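Local structure of probable cobalt-precorrin-6B C(15)-methyltransferase (decarboxylating) (Methanothermobacter thermautotrophicus, 1L3C) at residues Ile8-Val13 / Ile68-Met73; Gly32-Ala37 / Arg54-Tyr59; Val47-Ala52 / His78-Asn83; Asn160-Arg165 / Met173-Pro178. The protein probably methylates C-15 of cobalt-precorrin-6B with S-adenosyl-L-methionine and then decarboxylates at C-12, giving cobalt-precorrin-7 on the anaerobic route to cobalamin. All blocks are in the same frame, centred on the assembly; numbering follows the deposited sequence.

In the fold
From the N terminus, the loop holding Ile8-Val13 leads into helix 19-29, and interaction 1 later brings residues 68-73 of helix 65-77 back against it. Interaction 2 falls wholly within this long excursion, pairing the starts of strands 36-40 and 57-62, two neighbours in the parallel sheet. Interaction 3 alternates along the chain with both: it opens on helix 46-52, between the two strands of interaction 2, and closes beyond helix 65-77 at residues 78-83. Asn83 then meets Val58 of the adjacent strand, while Thr48 of interaction 3 packs on Thr71 of interaction 1. Interaction 4 comes later and separately, as a hairpin of strands 154-166 and 171-184 that shares the sheet with interaction 2 from the other side of the chain's centre.

Interaction 1 of 4, residues Ile8-Val13 / Ile68-Met73; sequences IKNPSV and ISTTEM
Asn10 OD1 is held by two donors of its own loop, while CB of the same side chain rests 3.6 Å from OG1 of Thr70 on helix 65-77. The backbone N of Ser12 reaches OD1 at 2.9 Å, in the carbonyl plane, and closes an Asx turn; Ser12 OG adds a second bond to Asn10 OD1 at 3.1 Å, tilted 29° from that plane. Thr70 carries most of the helix side. Its OG1 lies beside the backbone N (chi1 -50°) and bonds back to Glu66 O in the previous turn, which sends the methyl the other way: CG2 lies against Ile8 O, at a distance short enough to be doubtful. This is the N-terminal loop laid along the first helix after strand 57-62 of the Rossmann-like methyltransferase fold. Val13 comes in beside the same hydroxyl, its CG2 4.1 Å from Thr70 OG1, and also touches Thr44, a residue of the S-adenosyl-L-methionine site. At the other end of the loop Ile8 crosses selenomethionine Met73 at about a right angle: Ile8 CD1 sits 3.9 Å from Met73 CB, and Ile8 CG2 4.0 Å from Met73 SE. Ile8 N is anchored nearby by Asn74 OD1.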
# COMPACT_ATOMS: atom_id res chain seq x y z
N ILE A 8 -4.31 -13.19 23.72
CA ILE A 8 -4.71 -12.50 24.93
C ILE A 8 -3.95 -11.18 24.88
O ILE A 8 -2.72 -11.18 24.75
CB ILE A 8 -4.28 -13.32 26.15
CG1 ILE A 8 -5.16 -14.57 26.25
CG2 ILE A 8 -4.33 -12.49 27.41
CD1 ILE A 8 -4.53 -15.70 27.02
N LYS A 9 -4.68 -10.08 24.90
CA LYS A 9 -4.10 -8.75 24.83
C LYS A 9 -4.01 -8.07 26.20
O LYS A 9 -4.70 -8.44 27.15
CB LYS A 9 -4.95 -7.87 23.89
CG LYS A 9 -4.44 -7.76 22.45
CD LYS A 9 -5.60 -7.74 21.44
CE LYS A 9 -5.68 -9.08 20.68
NZ LYS A 9 -6.86 -9.23 19.78
N ASN A 10 -3.18 -7.04 26.29
CA ASN A 10 -3.01 -6.29 27.52
C ASN A 10 -2.84 -4.84 27.09
O ASN A 10 -2.25 -4.55 26.05
CB ASN A 10 -1.77 -6.77 28.24
CG ASN A 10 -1.49 -6.00 29.51
OD1 ASN A 10 -1.21 -4.81 29.47
ND2 ASN A 10 -1.57 -6.66 30.64
N PRO A 11 -3.40 -3.90 27.87
CA PRO A 11 -3.30 -2.46 27.56
C PRO A 11 -1.90 -1.87 27.35
O PRO A 11 -1.65 -1.19 26.35
CB PRO A 11 -4.04 -1.80 28.74
CG PRO A 11 -3.98 -2.85 29.84
CD PRO A 11 -4.22 -4.11 29.07
N SER A 12 -0.98 -2.14 28.27
CA SER A 12 0.37 -1.59 28.15
C SER A 12 1.30 -2.36 27.22
O SER A 12 2.44 -1.95 27.00
CB SER A 12 1.02 -1.46 29.54
OG SER A 12 0.93 -2.67 30.28
N VAL A 13 0.79 -3.45 26.66
CA VAL A 13 1.57 -4.31 25.77
C VAL A 13 1.10 -4.29 24.32
O VAL A 13 -0.02 -4.69 24.01
CB VAL A 13 1.57 -5.77 26.28
CG1 VAL A 13 2.42 -6.66 25.38
CG2 VAL A 13 2.08 -5.83 27.71
N ILE A 68 6.07 -10.07 29.37
CA ILE A 68 6.53 -11.42 29.72
C ILE A 68 5.30 -12.22 30.18
O ILE A 68 5.07 -13.36 29.77
CB ILE A 68 7.59 -11.38 30.84
CG1 ILE A 68 8.93 -10.87 30.29
CG2 ILE A 68 7.75 -12.74 31.48
CD1 ILE A 68 9.51 -11.70 29.16
N SER A 69 4.48 -11.55 30.98
CA SER A 69 3.26 -12.11 31.52
C SER A 69 2.26 -12.52 30.41
O SER A 69 1.76 -13.65 30.40
CB SER A 69 2.66 -11.05 32.45
OG SER A 69 1.55 -11.55 33.16
N THR A 70 2.01 -11.62 29.46
CA THR A 70 1.10 -11.90 28.36
C THR A 70 1.64 -13.00 27.46
O THR A 70 0.89 -13.90 27.03
CB THR A 70 0.85 -10.66 27.53
OG1 THR A 70 0.48 -9.59 28.41
CG2 THR A 70 -0.29 -10.90 26.55
N THR A 71 2.94 -12.98 27.21
CA THR A 71 3.55 -14.02 26.38
C THR A 71 3.37 -15.35 27.09
O THR A 71 3.00 -16.34 26.46
CB THR A 71 5.06 -13.76 26.15
OG1 THR A 71 5.24 -12.54 25.44
CG2 THR A 71 5.68 -14.90 25.34
N GLU A 72 3.59 -15.34 28.40
CA GLU A 72 3.44 -16.52 29.23
C GLU A 72 2.02 -17.12 29.06
O GLU A 72 1.86 -18.33 28.81
CB GLU A 72 3.65 -16.11 30.70
CG GLU A 72 3.43 -17.20 31.74
CD GLU A 72 4.68 -18.02 31.97
OE1 GLU A 72 4.88 -19.04 31.26
OE2 GLU A 72 5.48 -17.62 32.84
N MSE A 73 1.01 -16.26 29.15
CA MSE A 73 -0.38 -16.70 29.01
C MSE A 73 -0.73 -17.27 27.67
O MSE A 73 -1.41 -18.30 27.58
CB MSE A 73 -1.31 -15.55 29.24
CG MSE A 73 -1.40 -15.17 30.68
SE MSE A 73 -2.78 -13.86 30.89
CE MSE A 73 -1.72 -12.29 31.10

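Interaction 2 of 4, residues Gly32-Ala37 / Arg54-Tyr59; sequences GKNDVA and RVRRVY
Val36 pairs with Arg57 and Ala37 with Val58 in a parallel ladder, the first rungs of strands 36-40 and 57-62, which helix 46-52 joins in a beta-alpha-beta crossover of the Rossmann-like fold. Arg57 is bonded to the residues on both sides of Val36: its O takes Ala37 N at 2.9 Å, nearly straight at 173°, and its N gives a weak bond to Asp35 O at 3.4 Å. Tyr59 N then bonds to Ala37 O at 2.8 Å. Before the strands begin, Asp35 O also receives Arg56 N, at 2.9 Å, so one carbonyl serves two successive amides. Asp35 closes the type I turn that starts at Gly32, whose N meets Asp35 OD2 at 2.9 Å from above the carboxylate plane. Val36 N bonds OD2 of Asp102, on strand 101-106. Val36 splits its two methyls between different partners. CG1, anti to the backbone N (chi1 -174°), meets the edge of the Tyr59 ring in its plane, 3.5 Å from CE1; CG2 turns instead to the Arg56 guanidinium, 3.8 Å from NH2. With an alanine here, the Tyr59 edge and the Arg56 guanidinium would probably lose the methyls that Val36 sets against them, and the arginine end would be freer to turn. On the face holding Ala37 and Val58, Ala37 packs on Leu51 of helix 46-52. Val55 pushes in where the two chains begin to pair, its CB 3.1 Å from Asp35 O.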
# COMPACT_ATOMS: atom_id res chain seq x y z
N GLY A 32 14.72 -24.24 12.02
CA GLY A 32 15.05 -25.66 12.01
C GLY A 32 14.74 -26.22 13.40
O GLY A 32 14.88 -25.49 14.40
N LYS A 33 14.38 -27.50 13.49
CA LYS A 33 14.07 -28.14 14.77
C LYS A 33 15.23 -28.16 15.77
O LYS A 33 15.03 -28.42 16.96
CB LYS A 33 13.51 -29.54 14.54
CG LYS A 33 12.07 -29.53 14.12
CD LYS A 33 11.43 -30.92 14.21
CE LYS A 33 9.89 -30.81 14.21
NZ LYS A 33 9.18 -32.12 14.08
N ASN A 34 16.45 -27.89 15.30
CA ASN A 34 17.60 -27.86 16.19
C ASN A 34 18.15 -26.45 16.37
O ASN A 34 19.25 -26.27 16.90
CB ASN A 34 18.72 -28.78 15.70
CG ASN A 34 18.30 -30.23 15.64
OD1 ASN A 34 17.95 -30.85 16.66
ND2 ASN A 34 18.32 -30.78 14.44
N ASP A 35 17.38 -25.45 15.94
CA ASP A 35 17.82 -24.06 16.06
C ASP A 35 17.46 -23.42 17.40
O ASP A 35 16.44 -23.73 18.01
CB ASP A 35 17.25 -23.22 14.92
CG ASP A 35 17.94 -23.47 13.58
OD1 ASP A 35 19.07 -24.02 13.57
OD2 ASP A 35 17.36 -23.12 12.53
N VAL A 36 18.35 -22.56 17.87
CA VAL A 36 18.16 -21.81 19.10
C VAL A 36 17.83 -20.40 18.62
O VAL A 36 18.55 -19.82 17.81
CB VAL A 36 19.43 -21.79 19.96
CG1 VAL A 36 19.15 -21.13 21.29
CG2 VAL A 36 19.90 -23.20 20.17
N ALA A 37 16.71 -19.87 19.09
CA ALA A 37 16.28 -18.56 18.67
C ALA A 37 16.04 -17.62 19.85
O ALA A 37 15.74 -18.06 20.97
CB ALA A 37 15.00 -18.70 17.84
N ARG A 54 8.57 -24.63 16.45
CA ARG A 54 9.42 -25.00 15.31
C ARG A 54 10.93 -25.12 15.55
O ARG A 54 11.65 -25.69 14.72
CB ARG A 54 9.19 -24.04 14.13
CG ARG A 54 7.79 -24.06 13.60
CD ARG A 54 7.64 -23.09 12.45
NE ARG A 54 6.32 -22.45 12.43
CZ ARG A 54 5.79 -21.80 11.38
NH1 ARG A 54 6.47 -21.67 10.23
NH2 ARG A 54 4.61 -21.22 11.51
N VAL A 55 11.42 -24.57 16.65
CA VAL A 55 12.84 -24.67 16.94
C VAL A 55 13.08 -25.44 18.24
O VAL A 55 12.13 -25.80 18.93
CB VAL A 55 13.52 -23.28 17.02
CG1 VAL A 55 13.46 -22.57 15.69
CG2 VAL A 55 12.89 -22.46 18.11
N ARG A 56 14.35 -25.67 18.58
CA ARG A 56 14.72 -26.38 19.79
C ARG A 56 14.51 -25.53 21.04
O ARG A 56 13.84 -25.97 21.97
CB ARG A 56 16.16 -26.88 19.71
CG ARG A 56 16.65 -27.59 20.97
CD ARG A 56 17.68 -28.67 20.66
NE ARG A 56 18.89 -28.14 20.06
CZ ARG A 56 19.73 -27.32 20.68
NH1 ARG A 56 19.49 -26.93 21.93
NH2 ARG A 56 20.82 -26.88 20.04
N ARG A 57 15.03 -24.31 21.06
CA ARG A 57 14.89 -23.45 22.22
C ARG A 57 14.60 -22.01 21.80
O ARG A 57 15.17 -21.54 20.83
CB ARG A 57 16.18 -23.48 23.07
CG ARG A 57 15.98 -23.04 24.50
CD ARG A 57 15.09 -24.07 25.15
NE ARG A 57 14.49 -23.67 26.42
CZ ARG A 57 15.16 -23.55 27.56
NH1 ARG A 57 16.47 -23.79 27.60
NH2 ARG A 57 14.49 -23.29 28.67
N VAL A 58 13.74 -21.33 22.56
CA VAL A 58 13.40 -19.94 22.28
C VAL A 58 13.65 -19.17 23.56
O VAL A 58 13.22 -19.60 24.64
CB VAL A 58 11.89 -19.77 21.91
CG1 VAL A 58 11.58 -18.31 21.53
CG2 VAL A 58 11.52 -20.68 20.77
N TYR A 59 14.37 -18.05 23.46
CA TYR A 59 14.61 -17.19 24.61
C TYR A 59 13.83 -15.93 24.28
O TYR A 59 14.10 -15.28 23.27
CB TYR A 59 16.10 -16.89 24.76
CG TYR A 59 16.94 -18.10 25.13
CD1 TYR A 59 17.43 -18.96 24.14
CD2 TYR A 59 17.22 -18.41 26.47
CE1 TYR A 59 18.18 -20.11 24.48
CE2 TYR A 59 17.97 -19.54 26.82
CZ TYR A 59 18.45 -20.39 25.81
OH TYR A 59 19.19 -21.52 26.11

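Interaction 3 of 4, residues Val47-Ala52 / His78-Asn83; sequences VTLELA and HGLGDN
The Schellman motif that ends helix 65-77 brings His78 and Leu80 against Leu49 of helix 46-52. Gly79, with positive phi, is its C-prime residue, and Leu80 N bonds back to Leu75 O. The chain thereby turns so that residues on both sides of the glycine meet one methyl. Leu49 CD1 lies 3.9 Å from His78 CB, with the imidazole turned obliquely to it; it also meets Leu80 CD1, the two side chains set at a slant, at a separation short enough to be doubtful in detail. One turn further along the helix, Ala52 CB faces Leu80 CB at 4.3 Å. Two helices flanking the sheet of the methyltransferase fold are thus joined through the loop that leads from helix 65-77 into strand 84-88. Just before that strand, Asn83 makes the polar link: its ND2 donates to Ala52 O, in the last turn of helix 46-52, at 2.9 Å and 164°, with the acceptor near the amide plane. The amide reaches it because CG stands between the backbone N and the carbonyl carbon (chi1 65°). Asn83 ND2 also makes weak bonds to Val55 O and Arg56 O, so it bridges the helix end and the loop that follows it. His78 NE2 has its own weak partner in Glu6 O.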
# COMPACT_ATOMS: atom_id res chain seq x y z
N VAL A 47 5.46 -13.76 17.81
CA VAL A 47 6.63 -14.41 17.22
C VAL A 47 7.13 -15.55 18.10
O VAL A 47 7.57 -16.58 17.60
CB VAL A 47 7.79 -13.40 17.01
CG1 VAL A 47 9.01 -14.10 16.45
CG2 VAL A 47 7.35 -12.28 16.07
N THR A 48 7.06 -15.37 19.42
CA THR A 48 7.53 -16.39 20.34
C THR A 48 6.74 -17.69 20.14
O THR A 48 7.34 -18.77 20.07
CB THR A 48 7.43 -15.91 21.82
OG1 THR A 48 8.27 -14.77 22.01
CG2 THR A 48 7.91 -16.98 22.77
N LEU A 49 5.42 -17.57 19.99
CA LEU A 49 4.52 -18.72 19.80
C LEU A 49 4.87 -19.49 18.56
O LEU A 49 4.94 -20.72 18.58
CB LEU A 49 3.07 -18.25 19.65
CG LEU A 49 2.12 -18.24 20.84
CD1 LEU A 49 1.64 -19.64 21.09
CD2 LEU A 49 2.78 -17.64 22.07
N GLU A 50 5.04 -18.77 17.46
CA GLU A 50 5.38 -19.40 16.20
C GLU A 50 6.73 -20.09 16.24
O GLU A 50 6.87 -21.20 15.78
CB GLU A 50 5.31 -18.39 15.05
CG GLU A 50 4.01 -17.57 14.99
CD GLU A 50 2.71 -18.41 14.93
OE1 GLU A 50 2.74 -19.54 14.38
OE2 GLU A 50 1.66 -17.93 15.43
N LEU A 51 7.72 -19.44 16.83
CA LEU A 51 9.05 -20.04 16.92
C LEU A 51 9.03 -21.27 17.83
O LEU A 51 9.66 -22.29 17.51
CB LEU A 51 10.05 -19.05 17.48
CG LEU A 51 10.55 -17.98 16.53
CD1 LEU A 51 11.30 -16.92 17.33
CD2 LEU A 51 11.43 -18.60 15.47
N ALA A 52 8.33 -21.14 18.97
CA ALA A 52 8.23 -22.21 19.96
C ALA A 52 7.90 -23.56 19.29
O ALA A 52 8.64 -24.53 19.44
CB ALA A 52 7.20 -21.85 21.01
N HIS A 78 -2.03 -22.28 24.24
CA HIS A 78 -1.81 -23.06 23.04
C HIS A 78 -0.90 -24.25 23.30
O HIS A 78 -0.43 -24.89 22.36
CB HIS A 78 -1.27 -22.16 21.90
CG HIS A 78 -2.20 -21.01 21.56
ND1 HIS A 78 -3.28 -21.15 20.70
CD2 HIS A 78 -2.23 -19.72 21.99
CE1 HIS A 78 -3.93 -20.00 20.63
NE2 HIS A 78 -3.32 -19.11 21.40
N GLY A 79 -0.64 -24.54 24.58
CA GLY A 79 0.18 -25.68 24.97
C GLY A 79 1.63 -25.69 24.53
O GLY A 79 2.20 -26.76 24.24
N LEU A 80 2.24 -24.51 24.51
CA LEU A 80 3.63 -24.37 24.11
C LEU A 80 4.34 -23.73 25.29
O LEU A 80 3.70 -23.43 26.30
CB LEU A 80 3.72 -23.45 22.89
CG LEU A 80 2.93 -23.95 21.68
CD1 LEU A 80 2.62 -22.82 20.73
CD2 LEU A 80 3.71 -25.07 21.00
N GLY A 81 5.65 -23.55 25.19
CA GLY A 81 6.39 -22.91 26.27
C GLY A 81 7.33 -23.79 27.05
O GLY A 81 8.06 -23.30 27.91
N ASP A 82 7.33 -25.08 26.76
CA ASP A 82 8.20 -26.02 27.44
C ASP A 82 9.62 -25.71 27.01
O ASP A 82 10.56 -25.78 27.80
CB ASP A 82 7.81 -27.44 27.06
CG ASP A 82 6.31 -27.65 27.12
OD1 ASP A 82 5.80 -28.02 28.21
OD2 ASP A 82 5.63 -27.40 26.10
N ASN A 83 9.74 -25.29 25.75
CA ASN A 83 11.05 -24.95 25.20
C ASN A 83 11.27 -23.45 25.12
O ASN A 83 12.10 -22.99 24.32
CB ASN A 83 11.20 -25.57 23.82
CG ASN A 83 10.23 -25.01 22.82
OD1 ASN A 83 9.15 -24.52 23.19
ND2 ASN A 83 10.60 -25.07 21.55

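Interaction 4 of 4, residues Asn160-Arg165 / Met173-Pro178; sequences NIARGR and MVSRNP
Arg163 and Val174 form the hydrogen-bonded pair at the heart of this antiparallel hairpin, Val174 N to Arg163 O at 2.8 Å and Arg163 N to Val174 O at 3.0 Å. Arg176 N adds a bond to Ile161 O. The close packing lies on the face of Ala162 and Met173, a selenomethionine doubled back on itself (chi2 -58°, chi3 -65°) so that SE comes 3.9 Å from Gly164 CA and CE 4.0 Å from Ala162 CB. The partly exposed face is built of arginines. Val174 CG2 sits over the centre of the Arg165 guanidinium, 3.9 Å from CZ. Beside it Arg176 NE lies over one face of the Arg163 guanidinium, the two planes 45° apart, and Arg163 NH1 stands 2.9 Å from Arg176 NH2, two donors with no bond between them. Toward Pro178 the strands part, and two waters bridge them, one between Ile161 N and Asn177 O, the other between Asn160 OD1 and Arg176 O. Other subunits complete the site: residues 160-163 extend the sheet into a second subunit, and Ser175 N bonds Asn177 OD1 of a third. An alanine in place of Arg176 would probably uncover that face of the Arg163 guanidinium and leave a gap beside it, with Arg163 still tied to its carboxylates. Arg163 NH2 makes salt bridges to Glu20 and Asp4, whose carboxylates probably offset the two like charges and let the guanidinium groups lie so close.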
# COMPACT_ATOMS: atom_id res chain seq x y z
N ASN A 160 2.13 -3.69 3.40
CA ASN A 160 0.94 -2.91 3.61
C ASN A 160 -0.15 -3.92 3.41
O ASN A 160 -0.30 -4.48 2.32
CB ASN A 160 0.85 -1.79 2.61
CG ASN A 160 1.50 -0.55 3.12
OD1 ASN A 160 0.89 0.20 3.90
ND2 ASN A 160 2.74 -0.33 2.75
N ILE A 161 -0.88 -4.19 4.48
CA ILE A 161 -1.93 -5.19 4.49
C ILE A 161 -3.31 -4.59 4.72
O ILE A 161 -3.46 -3.67 5.53
CB ILE A 161 -1.69 -6.20 5.61
CG1 ILE A 161 -0.26 -6.72 5.55
CG2 ILE A 161 -2.69 -7.33 5.53
CD1 ILE A 161 0.29 -7.07 6.92
N ALA A 162 -4.30 -5.10 4.00
CA ALA A 162 -5.67 -4.66 4.17
C ALA A 162 -6.47 -5.96 4.23
O ALA A 162 -6.20 -6.90 3.47
CB ALA A 162 -6.12 -3.80 3.01
N ARG A 163 -7.39 -6.03 5.18
CA ARG A 163 -8.23 -7.20 5.39
C ARG A 163 -9.66 -6.73 5.19
O ARG A 163 -9.98 -5.59 5.49
CB ARG A 163 -8.06 -7.76 6.81
CG ARG A 163 -6.65 -8.21 7.19
CD ARG A 163 -6.63 -8.72 8.61
NE ARG A 163 -5.27 -8.99 9.07
CZ ARG A 163 -4.86 -8.84 10.34
NH1 ARG A 163 -5.70 -8.41 11.28
NH2 ARG A 163 -3.61 -9.13 10.66
N GLY A 164 -10.51 -7.57 4.65
CA GLY A 164 -11.89 -7.17 4.47
C GLY A 164 -12.69 -7.35 5.75
O GLY A 164 -12.46 -8.29 6.49
N ARG A 165 -13.57 -6.40 6.05
CA ARG A 165 -14.43 -6.50 7.23
C ARG A 165 -15.85 -6.58 6.67
O ARG A 165 -16.28 -5.74 5.89
CB ARG A 165 -14.31 -5.29 8.15
CG ARG A 165 -15.27 -5.38 9.34
CD ARG A 165 -15.29 -4.13 10.16
NE ARG A 165 -14.03 -3.89 10.85
CZ ARG A 165 -13.55 -2.68 11.15
NH1 ARG A 165 -14.20 -1.57 10.81
NH2 ARG A 165 -12.44 -2.58 11.86
N MSE A 173 -12.40 -2.60 3.06
CA MSE A 173 -11.03 -2.99 3.33
C MSE A 173 -10.49 -2.13 4.44
O MSE A 173 -10.57 -0.91 4.37
CB MSE A 173 -10.18 -2.81 2.08
CG MSE A 173 -10.68 -3.60 0.87
SE MSE A 173 -10.86 -5.55 1.05
CE MSE A 173 -8.99 -5.97 1.29
N VAL A 174 -9.94 -2.78 5.47
CA VAL A 174 -9.36 -2.10 6.63
C VAL A 174 -7.86 -2.30 6.66
O VAL A 174 -7.39 -3.43 6.63
CB VAL A 174 -10.00 -2.60 7.94
CG1 VAL A 174 -9.35 -1.90 9.16
CG2 VAL A 174 -11.50 -2.33 7.91
N SER A 175 -7.13 -1.20 6.73
CA SER A 175 -5.69 -1.21 6.75
C SER A 175 -5.02 -1.45 8.07
O SER A 175 -5.57 -1.14 9.12
CB SER A 175 -5.16 0.10 6.19
OG SER A 175 -5.31 0.09 4.78
N ARG A 176 -3.83 -2.00 7.98
CA ARG A 176 -2.96 -2.26 9.11
C ARG A 176 -1.83 -1.25 8.90
O ARG A 176 -1.56 -0.86 7.76
CB ARG A 176 -2.39 -3.67 8.98
CG ARG A 176 -3.42 -4.73 9.20
CD ARG A 176 -3.84 -4.63 10.62
NE ARG A 176 -5.11 -5.28 10.85
CZ ARG A 176 -5.76 -5.26 12.00
NH1 ARG A 176 -5.26 -4.60 13.04
NH2 ARG A 176 -6.92 -5.89 12.10
N ASN A 177 -1.19 -0.78 9.97
CA ASN A 177 -0.09 0.16 9.78
C ASN A 177 1.04 -0.56 9.07
O ASN A 177 1.22 -1.75 9.27
CB ASN A 177 0.40 0.70 11.11
CG ASN A 177 -0.63 1.56 11.78
OD1 ASN A 177 -1.56 2.06 11.14
ND2 ASN A 177 -0.48 1.74 13.08
N PRO A 178 1.76 0.14 8.19
CA PRO A 178 2.87 -0.47 7.46
C PRO A 178 3.93 -1.05 8.42
O PRO A 178 4.21 -0.46 9.47
CB PRO A 178 3.47 0.71 6.69
CG PRO A 178 2.39 1.73 6.68
CD PRO A 178 1.72 1.60 7.97
O HOH W 1 -1.66 -1.06 4.95
O HOH W 2 0.53 -3.34 6.68